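Local coordinates for cellulase CEL9M (Clostridium cellulolyticum, PDB 1IA6), which probably hydrolyses internal beta-1,4-glucosidic linkages of cellulose, as an endoglucanase of glycoside hydrolase family 9, at residues K335-D338 and Y339-D343; N344-N347 and M348-I352. One frame throughout, in Å; residues are numbered along the deposited sequence.

Interaction 1 (K335-D338 and Y339-D343). With NI (nickel (II) ion), chain D.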
ATOM      1  N   LYS A 335     -19.136  -7.601  -3.938  1.00 12.37           N
ATOM      2  CA  LYS A 335     -19.118  -7.847  -5.375  1.00 12.73           C
ATOM      3  C   LYS A 335     -17.745  -7.560  -5.978  1.00 11.91           C
ATOM      4  O   LYS A 335     -17.286  -8.282  -6.862  1.00 11.51           O
ATOM      5  CB  LYS A 335     -20.188  -7.009  -6.078  1.00 15.73           C
ATOM      6  CG  LYS A 335     -21.612  -7.468  -5.785  1.00 22.80           C
ATOM      7  CD  LYS A 335     -22.629  -6.713  -6.629  1.00 28.69           C
ATOM      8  CE  LYS A 335     -24.045  -7.211  -6.372  1.00 30.93           C
ATOM      9  NZ  LYS A 335     -25.037  -6.504  -7.235  1.00 34.40           N
ATOM     10  N   GLN A 336     -17.085  -6.512  -5.494  1.00 10.31           N
ATOM     11  CA  GLN A 336     -15.763  -6.166  -6.009  1.00  9.54           C
ATOM     12  C   GLN A 336     -14.749  -7.236  -5.633  1.00  9.55           C
ATOM     13  O   GLN A 336     -13.930  -7.645  -6.456  1.00  8.64           O
ATOM     14  CB  GLN A 336     -15.312  -4.811  -5.464  1.00  8.83           C
ATOM     15  CG  GLN A 336     -16.282  -3.694  -5.785  1.00 10.40           C
ATOM     16  CD  GLN A 336     -16.684  -3.691  -7.248  1.00 11.80           C
ATOM     17  OE1 GLN A 336     -15.870  -3.412  -8.133  1.00 11.05           O
ATOM     18  NE2 GLN A 336     -17.942  -4.020  -7.510  1.00 11.98           N
ATOM     19  N   VAL A 337     -14.805  -7.689  -4.386  1.00  9.95           N
ATOM     20  CA  VAL A 337     -13.885  -8.720  -3.927  1.00 10.98           C
ATOM     21  C   VAL A 337     -14.106 -10.020  -4.687  1.00 10.99           C
ATOM     22  O   VAL A 337     -13.154 -10.637  -5.168  1.00 10.63           O
ATOM     23  CB  VAL A 337     -14.059  -9.008  -2.422  1.00 11.46           C
ATOM     24  CG1 VAL A 337     -13.172 -10.169  -2.013  1.00 12.75           C
ATOM     25  CG2 VAL A 337     -13.709  -7.773  -1.615  1.00 12.62           C
ATOM     26  N   ASP A 338     -15.364 -10.438  -4.798  1.00 11.63           N
ATOM     27  CA  ASP A 338     -15.672 -11.680  -5.499  1.00 11.87           C
ATOM     28  C   ASP A 338     -15.262 -11.623  -6.966  1.00 11.48           C
ATOM     29  O   ASP A 338     -14.874 -12.637  -7.544  1.00 11.00           O
ATOM     30  CB  ASP A 338     -17.163 -12.014  -5.374  1.00 12.39           C
ATOM     31  CG  ASP A 338     -17.558 -12.378  -3.951  1.00 14.55           C
ATOM     32  OD1 ASP A 338     -16.651 -12.601  -3.121  1.00 15.45           O
ATOM     33  OD2 ASP A 338     -18.768 -12.448  -3.662  1.00 14.20           O
ATOM     34  N   TYR A 339     -15.338 -10.437  -7.562  1.00 10.92           N
ATOM     35  CA  TYR A 339     -14.944 -10.264  -8.957  1.00 10.35           C
ATOM     36  C   TYR A 339     -13.449 -10.550  -9.079  1.00 10.64           C
ATOM     37  O   TYR A 339     -13.011 -11.270  -9.979  1.00  9.89           O
ATOM     38  CB  TYR A 339     -15.258  -8.836  -9.418  1.00 10.31           C
ATOM     39  CG  TYR A 339     -14.936  -8.560 -10.873  1.00  9.72           C
ATOM     40  CD1 TYR A 339     -13.618  -8.377 -11.294  1.00 11.09           C
ATOM     41  CD2 TYR A 339     -15.950  -8.476 -11.828  1.00 12.55           C
ATOM     42  CE1 TYR A 339     -13.317  -8.116 -12.631  1.00 11.44           C
ATOM     43  CE2 TYR A 339     -15.661  -8.215 -13.169  1.00 11.09           C
ATOM     44  CZ  TYR A 339     -14.343  -8.036 -13.563  1.00 12.03           C
ATOM     45  OH  TYR A 339     -14.044  -7.774 -14.882  1.00 12.01           O
ATOM     46  N   ILE A 340     -12.675  -9.992  -8.154  1.00  9.65           N
ATOM     47  CA  ILE A 340     -11.229 -10.179  -8.131  1.00  9.94           C
ATOM     48  C   ILE A 340     -10.856 -11.653  -7.956  1.00  9.86           C
ATOM     49  O   ILE A 340      -9.913 -12.140  -8.579  1.00  9.83           O
ATOM     50  CB  ILE A 340     -10.599  -9.339  -6.985  1.00 11.01           C
ATOM     51  CG1 ILE A 340     -10.691  -7.852  -7.337  1.00 10.94           C
ATOM     52  CG2 ILE A 340      -9.150  -9.762  -6.739  1.00 11.01           C
ATOM     53  CD1 ILE A 340     -10.322  -6.921  -6.199  1.00 13.65           C
ATOM     54  N   LEU A 341     -11.611 -12.360  -7.120  1.00  9.04           N
ATOM     55  CA  LEU A 341     -11.349 -13.769  -6.850  1.00 10.60           C
ATOM     56  C   LEU A 341     -11.748 -14.740  -7.962  1.00 12.43           C
ATOM     57  O   LEU A 341     -11.373 -15.915  -7.919  1.00 12.27           O
ATOM     58  CB  LEU A 341     -12.027 -14.183  -5.540  1.00 12.53           C
ATOM     59  CG  LEU A 341     -11.529 -13.452  -4.289  1.00 14.06           C
ATOM     60  CD1 LEU A 341     -12.332 -13.892  -3.071  1.00 16.89           C
ATOM     61  CD2 LEU A 341     -10.053 -13.738  -4.086  1.00 16.37           C
ATOM     62  N   GLY A 342     -12.513 -14.274  -8.946  1.00 11.19           N
ATOM     63  CA  GLY A 342     -12.890 -15.168 -10.029  1.00 11.56           C
ATOM     64  C   GLY A 342     -14.283 -15.026 -10.608  1.00 12.99           C
ATOM     65  O   GLY A 342     -14.574 -15.603 -11.652  1.00 12.77           O
ATOM     66  N   ASP A 343     -15.148 -14.275  -9.937  1.00 12.31           N
ATOM     67  CA  ASP A 343     -16.515 -14.071 -10.414  1.00 13.75           C
ATOM     68  C   ASP A 343     -16.542 -12.977 -11.470  1.00 14.03           C
ATOM     69  O   ASP A 343     -17.038 -11.883 -11.213  1.00 12.05           O
ATOM     70  CB  ASP A 343     -17.418 -13.657  -9.255  1.00 15.43           C
ATOM     71  CG  ASP A 343     -17.890 -14.831  -8.431  1.00 19.81           C
ATOM     72  OD1 ASP A 343     -17.273 -15.915  -8.510  1.00 19.89           O
ATOM     73  OD2 ASP A 343     -18.883 -14.657  -7.696  1.00 22.18           O
TER
HETATM   74 NI    NI D1265     -19.217 -15.813  -6.118  1.00 24.71          NI
HETATM   75  O   HOH W   1     -18.742 -10.019  -8.871  1.00 33.59           O
HETATM   76  O   HOH W   2     -20.458 -14.454  -5.106  1.00 35.87           O

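Interaction 2 (N344-N347 and M348-I352)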
ATOM      1  N   ASN A 344     -16.018 -13.272 -12.654  1.00 12.79           N
ATOM      2  CA  ASN A 344     -15.977 -12.281 -13.725  1.00 13.93           C
ATOM      3  C   ASN A 344     -16.109 -12.942 -15.094  1.00 14.43           C
ATOM      4  O   ASN A 344     -15.954 -14.158 -15.226  1.00 13.75           O
ATOM      5  CB  ASN A 344     -14.666 -11.494 -13.638  1.00 13.27           C
ATOM      6  CG  ASN A 344     -13.448 -12.397 -13.636  1.00 14.09           C
ATOM      7  OD1 ASN A 344     -13.179 -13.089 -14.615  1.00 13.05           O
ATOM      8  ND2 ASN A 344     -12.712 -12.403 -12.529  1.00 12.93           N
ATOM      9  N   PRO A 345     -16.405 -12.145 -16.135  1.00 15.43           N
ATOM     10  CA  PRO A 345     -16.560 -12.666 -17.497  1.00 15.23           C
ATOM     11  C   PRO A 345     -15.317 -13.356 -18.066  1.00 16.95           C
ATOM     12  O   PRO A 345     -15.419 -14.152 -19.002  1.00 16.13           O
ATOM     13  CB  PRO A 345     -16.950 -11.422 -18.296  1.00 16.30           C
ATOM     14  CG  PRO A 345     -17.698 -10.604 -17.288  1.00 16.22           C
ATOM     15  CD  PRO A 345     -16.812 -10.730 -16.072  1.00 15.83           C
ATOM     16  N   ALA A 346     -14.148 -13.057 -17.506  1.00 15.56           N
ATOM     17  CA  ALA A 346     -12.911 -13.661 -17.988  1.00 16.89           C
ATOM     18  C   ALA A 346     -12.648 -15.003 -17.316  1.00 17.19           C
ATOM     19  O   ALA A 346     -11.703 -15.709 -17.671  1.00 18.71           O
ATOM     20  CB  ALA A 346     -11.739 -12.715 -17.749  1.00 16.37           C
ATOM     21  N   ASN A 347     -13.495 -15.350 -16.352  1.00 16.24           N
ATOM     22  CA  ASN A 347     -13.374 -16.603 -15.613  1.00 18.02           C
ATOM     23  C   ASN A 347     -11.953 -16.838 -15.116  1.00 17.12           C
ATOM     24  O   ASN A 347     -11.407 -17.935 -15.255  1.00 17.78           O
ATOM     25  CB  ASN A 347     -13.814 -17.780 -16.486  1.00 20.29           C
ATOM     26  CG  ASN A 347     -15.251 -17.654 -16.948  1.00 23.00           C
ATOM     27  OD1 ASN A 347     -15.525 -17.609 -18.146  1.00 25.80           O
ATOM     28  ND2 ASN A 347     -16.177 -17.593 -15.997  1.00 24.14           N
ATOM     29  N   MET A 348     -11.352 -15.806 -14.537  1.00 15.76           N
ATOM     30  CA  MET A 348      -9.997 -15.936 -14.026  1.00 13.95           C
ATOM     31  C   MET A 348      -9.824 -15.208 -12.706  1.00 13.03           C
ATOM     32  O   MET A 348     -10.523 -14.236 -12.417  1.00 12.11           O
ATOM     33  CB  MET A 348      -8.982 -15.384 -15.039  1.00 15.48           C
ATOM     34  CG  MET A 348      -8.970 -13.865 -15.169  1.00 16.13           C
ATOM     35  SD  MET A 348      -7.705 -13.247 -16.319  1.00 18.72           S
ATOM     36  CE  MET A 348      -6.260 -13.256 -15.265  1.00 18.88           C
ATOM     37  N   SER A 349      -8.899 -15.699 -11.891  1.00 10.02           N
ATOM     38  CA  SER A 349      -8.600 -15.063 -10.622  1.00  8.83           C
ATOM     39  C   SER A 349      -7.589 -13.976 -10.947  1.00  9.24           C
ATOM     40  O   SER A 349      -6.644 -14.220 -11.695  1.00 10.27           O
ATOM     41  CB  SER A 349      -7.960 -16.055  -9.657  1.00 10.08           C
ATOM     42  OG  SER A 349      -7.224 -15.365  -8.661  1.00 11.80           O
ATOM     43  N   TYR A 350      -7.786 -12.783 -10.400  1.00  9.10           N
ATOM     44  CA  TYR A 350      -6.853 -11.696 -10.651  1.00  8.66           C
ATOM     45  C   TYR A 350      -5.730 -11.658  -9.623  1.00  9.29           C
ATOM     46  O   TYR A 350      -4.896 -10.746  -9.619  1.00  9.38           O
ATOM     47  CB  TYR A 350      -7.603 -10.367 -10.728  1.00  8.80           C
ATOM     48  CG  TYR A 350      -8.301 -10.221 -12.062  1.00 10.19           C
ATOM     49  CD1 TYR A 350      -7.562 -10.102 -13.236  1.00 12.29           C
ATOM     50  CD2 TYR A 350      -9.692 -10.267 -12.161  1.00 11.38           C
ATOM     51  CE1 TYR A 350      -8.185 -10.036 -14.479  1.00 12.94           C
ATOM     52  CE2 TYR A 350     -10.330 -10.201 -13.404  1.00 11.14           C
ATOM     53  CZ  TYR A 350      -9.568 -10.085 -14.556  1.00 14.25           C
ATOM     54  OH  TYR A 350     -10.177 -10.016 -15.790  1.00 14.42           O
ATOM     55  N   ILE A 351      -5.716 -12.667  -8.755  1.00  8.36           N
ATOM     56  CA  ILE A 351      -4.661 -12.812  -7.762  1.00  9.73           C
ATOM     57  C   ILE A 351      -3.828 -13.992  -8.255  1.00  9.78           C
ATOM     58  O   ILE A 351      -4.319 -15.118  -8.335  1.00 11.02           O
ATOM     59  CB  ILE A 351      -5.215 -13.146  -6.360  1.00  9.46           C
ATOM     60  CG1 ILE A 351      -6.041 -11.973  -5.824  1.00  8.79           C
ATOM     61  CG2 ILE A 351      -4.065 -13.437  -5.409  1.00 11.60           C
ATOM     62  CD1 ILE A 351      -6.670 -12.252  -4.472  1.00 11.58           C
ATOM     63  N   ILE A 352      -2.576 -13.737  -8.610  1.00 10.67           N
ATOM     64  CA  ILE A 352      -1.716 -14.804  -9.109  1.00  9.76           C
ATOM     65  C   ILE A 352      -1.524 -15.912  -8.071  1.00 11.11           C
ATOM     66  O   ILE A 352      -1.336 -15.640  -6.887  1.00 10.60           O
ATOM     67  CB  ILE A 352      -0.339 -14.242  -9.531  1.00 10.67           C
ATOM     68  CG1 ILE A 352      -0.514 -13.299 -10.727  1.00  9.46           C
ATOM     69  CG2 ILE A 352       0.616 -15.381  -9.886  1.00 11.39           C
ATOM     70  CD1 ILE A 352       0.761 -12.596 -11.144  1.00 11.01           C
TER

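Interaction 1 (K335-D338 and Y339-D343)
D338 and D343 meet where helix 327-341 ends, and the carbonyl of D338 is the point of contact. The amide of D343 donates to D338 O over 2.9 Å with a nearly straight N-H...O angle of 160°, while the amide of G342 reaches the same oxygen more weakly. CB of D343 also rests 3.2 Å from D338 O, so the aspartate is folded back over the last turn. With its CG opposite the carbonyl carbon (chi1 -82°), D343 directs one carboxylate oxygen, OD2, to the nickel ion at 2.0 Å; the N-terminal amine of A1 and H4 NE2 bind the same metal. D338 takes part from the second shell: its OD2 accepts a hydrogen bond from water 2, 3.0 Å away, and that water is itself a nickel ligand. D338 OD2 and D343 OD2 stand 4.6 Å apart, a proximity of like charges that the metal and the salt bridge from D338 OD2 to K334 probably ease; D338 OD1 is held by the hydroxyl of Y6. Just before this, L341 N donates to V337 O. On the same helix face the V337 and L341 side chains run side by side, CG1 of V337 touching CD1 of L341 at 4.0 Å, and both pack on Y6 of helix 6-15. The helix ends at G342, whose backbone angles (phi 143°) leave no room for a CB beside the preceding carbonyl O. Paired with D343 N to D338 O, the bond from G342 N to Y339 O (3.2 Å) completes a Schellman motif, here closing a helix beside a metal site that ties down the N-terminus.

Interaction 2 (N344-N347 and M348-I352)
The carboxamide of N344 faces the backbone of M348 and is gripped there at both ends. Its ND2 donates to M348 O over 2.9 Å, almost straight at 173°, with the acceptor in the plane of the amide. Its OD1 receives the M348 amide in a longer bond of 3.3 Å, the donor somewhat tilted from the carbonyl plane. Bonding both the N-H and the C=O of M348 fixes the rotation of the amide, and ND2 has a further partner in Y339 O of the preceding helix. The first torsion of N344 (chi1 54°) sets CG between the backbone N and the carbonyl carbon, which swings the amide inward across the turn. That turn is a type I beta turn from N344 to N347, closed by N347 N to N344 O; N347 then adopts left-handed backbone angles, and the chain leaves in an extended course through M348 and S349. Beyond the amide lies the ring of Y350, crossed obliquely with the two planes 46° apart: ND2 approaches CE2 to 3.4 Å. M348 addresses the same ring from one face, its CG 3.8 Å above the plane and displaced toward the rim, and the same CG also meets CB of A346 at 4.0 Å. The A346 methyl in turn lies 3.7 Å from Y350 OH, so the turn, the methionine and the phenol pack together. F399 meets the Y350 ring edge-to-face and also touches M348, whose side chain lies about 6 Å from that of D401, a predicted active-site residue.

Interaction 1 closes at D343 and interaction 2 opens at N344, so the two follow in series, with centres about 8 Å apart: the first ends helix 327-341, the second occupies the loop leading toward helix 365-368. Hydrogen bonds from N344 ND2 to Y339 O (2.8 Å) and, probably, from Y350 N to I340 O (2.9 Å) bring the loop back along the helix end. Packing of L341 CD2 on I351 CD1 and of Y339 CE1 on Y350 CE2, both at 3.7 Å, adds apolar contact. The helix terminus thus connects the nickel site at D343 with a loop that passes near the predicted active-site residue D401.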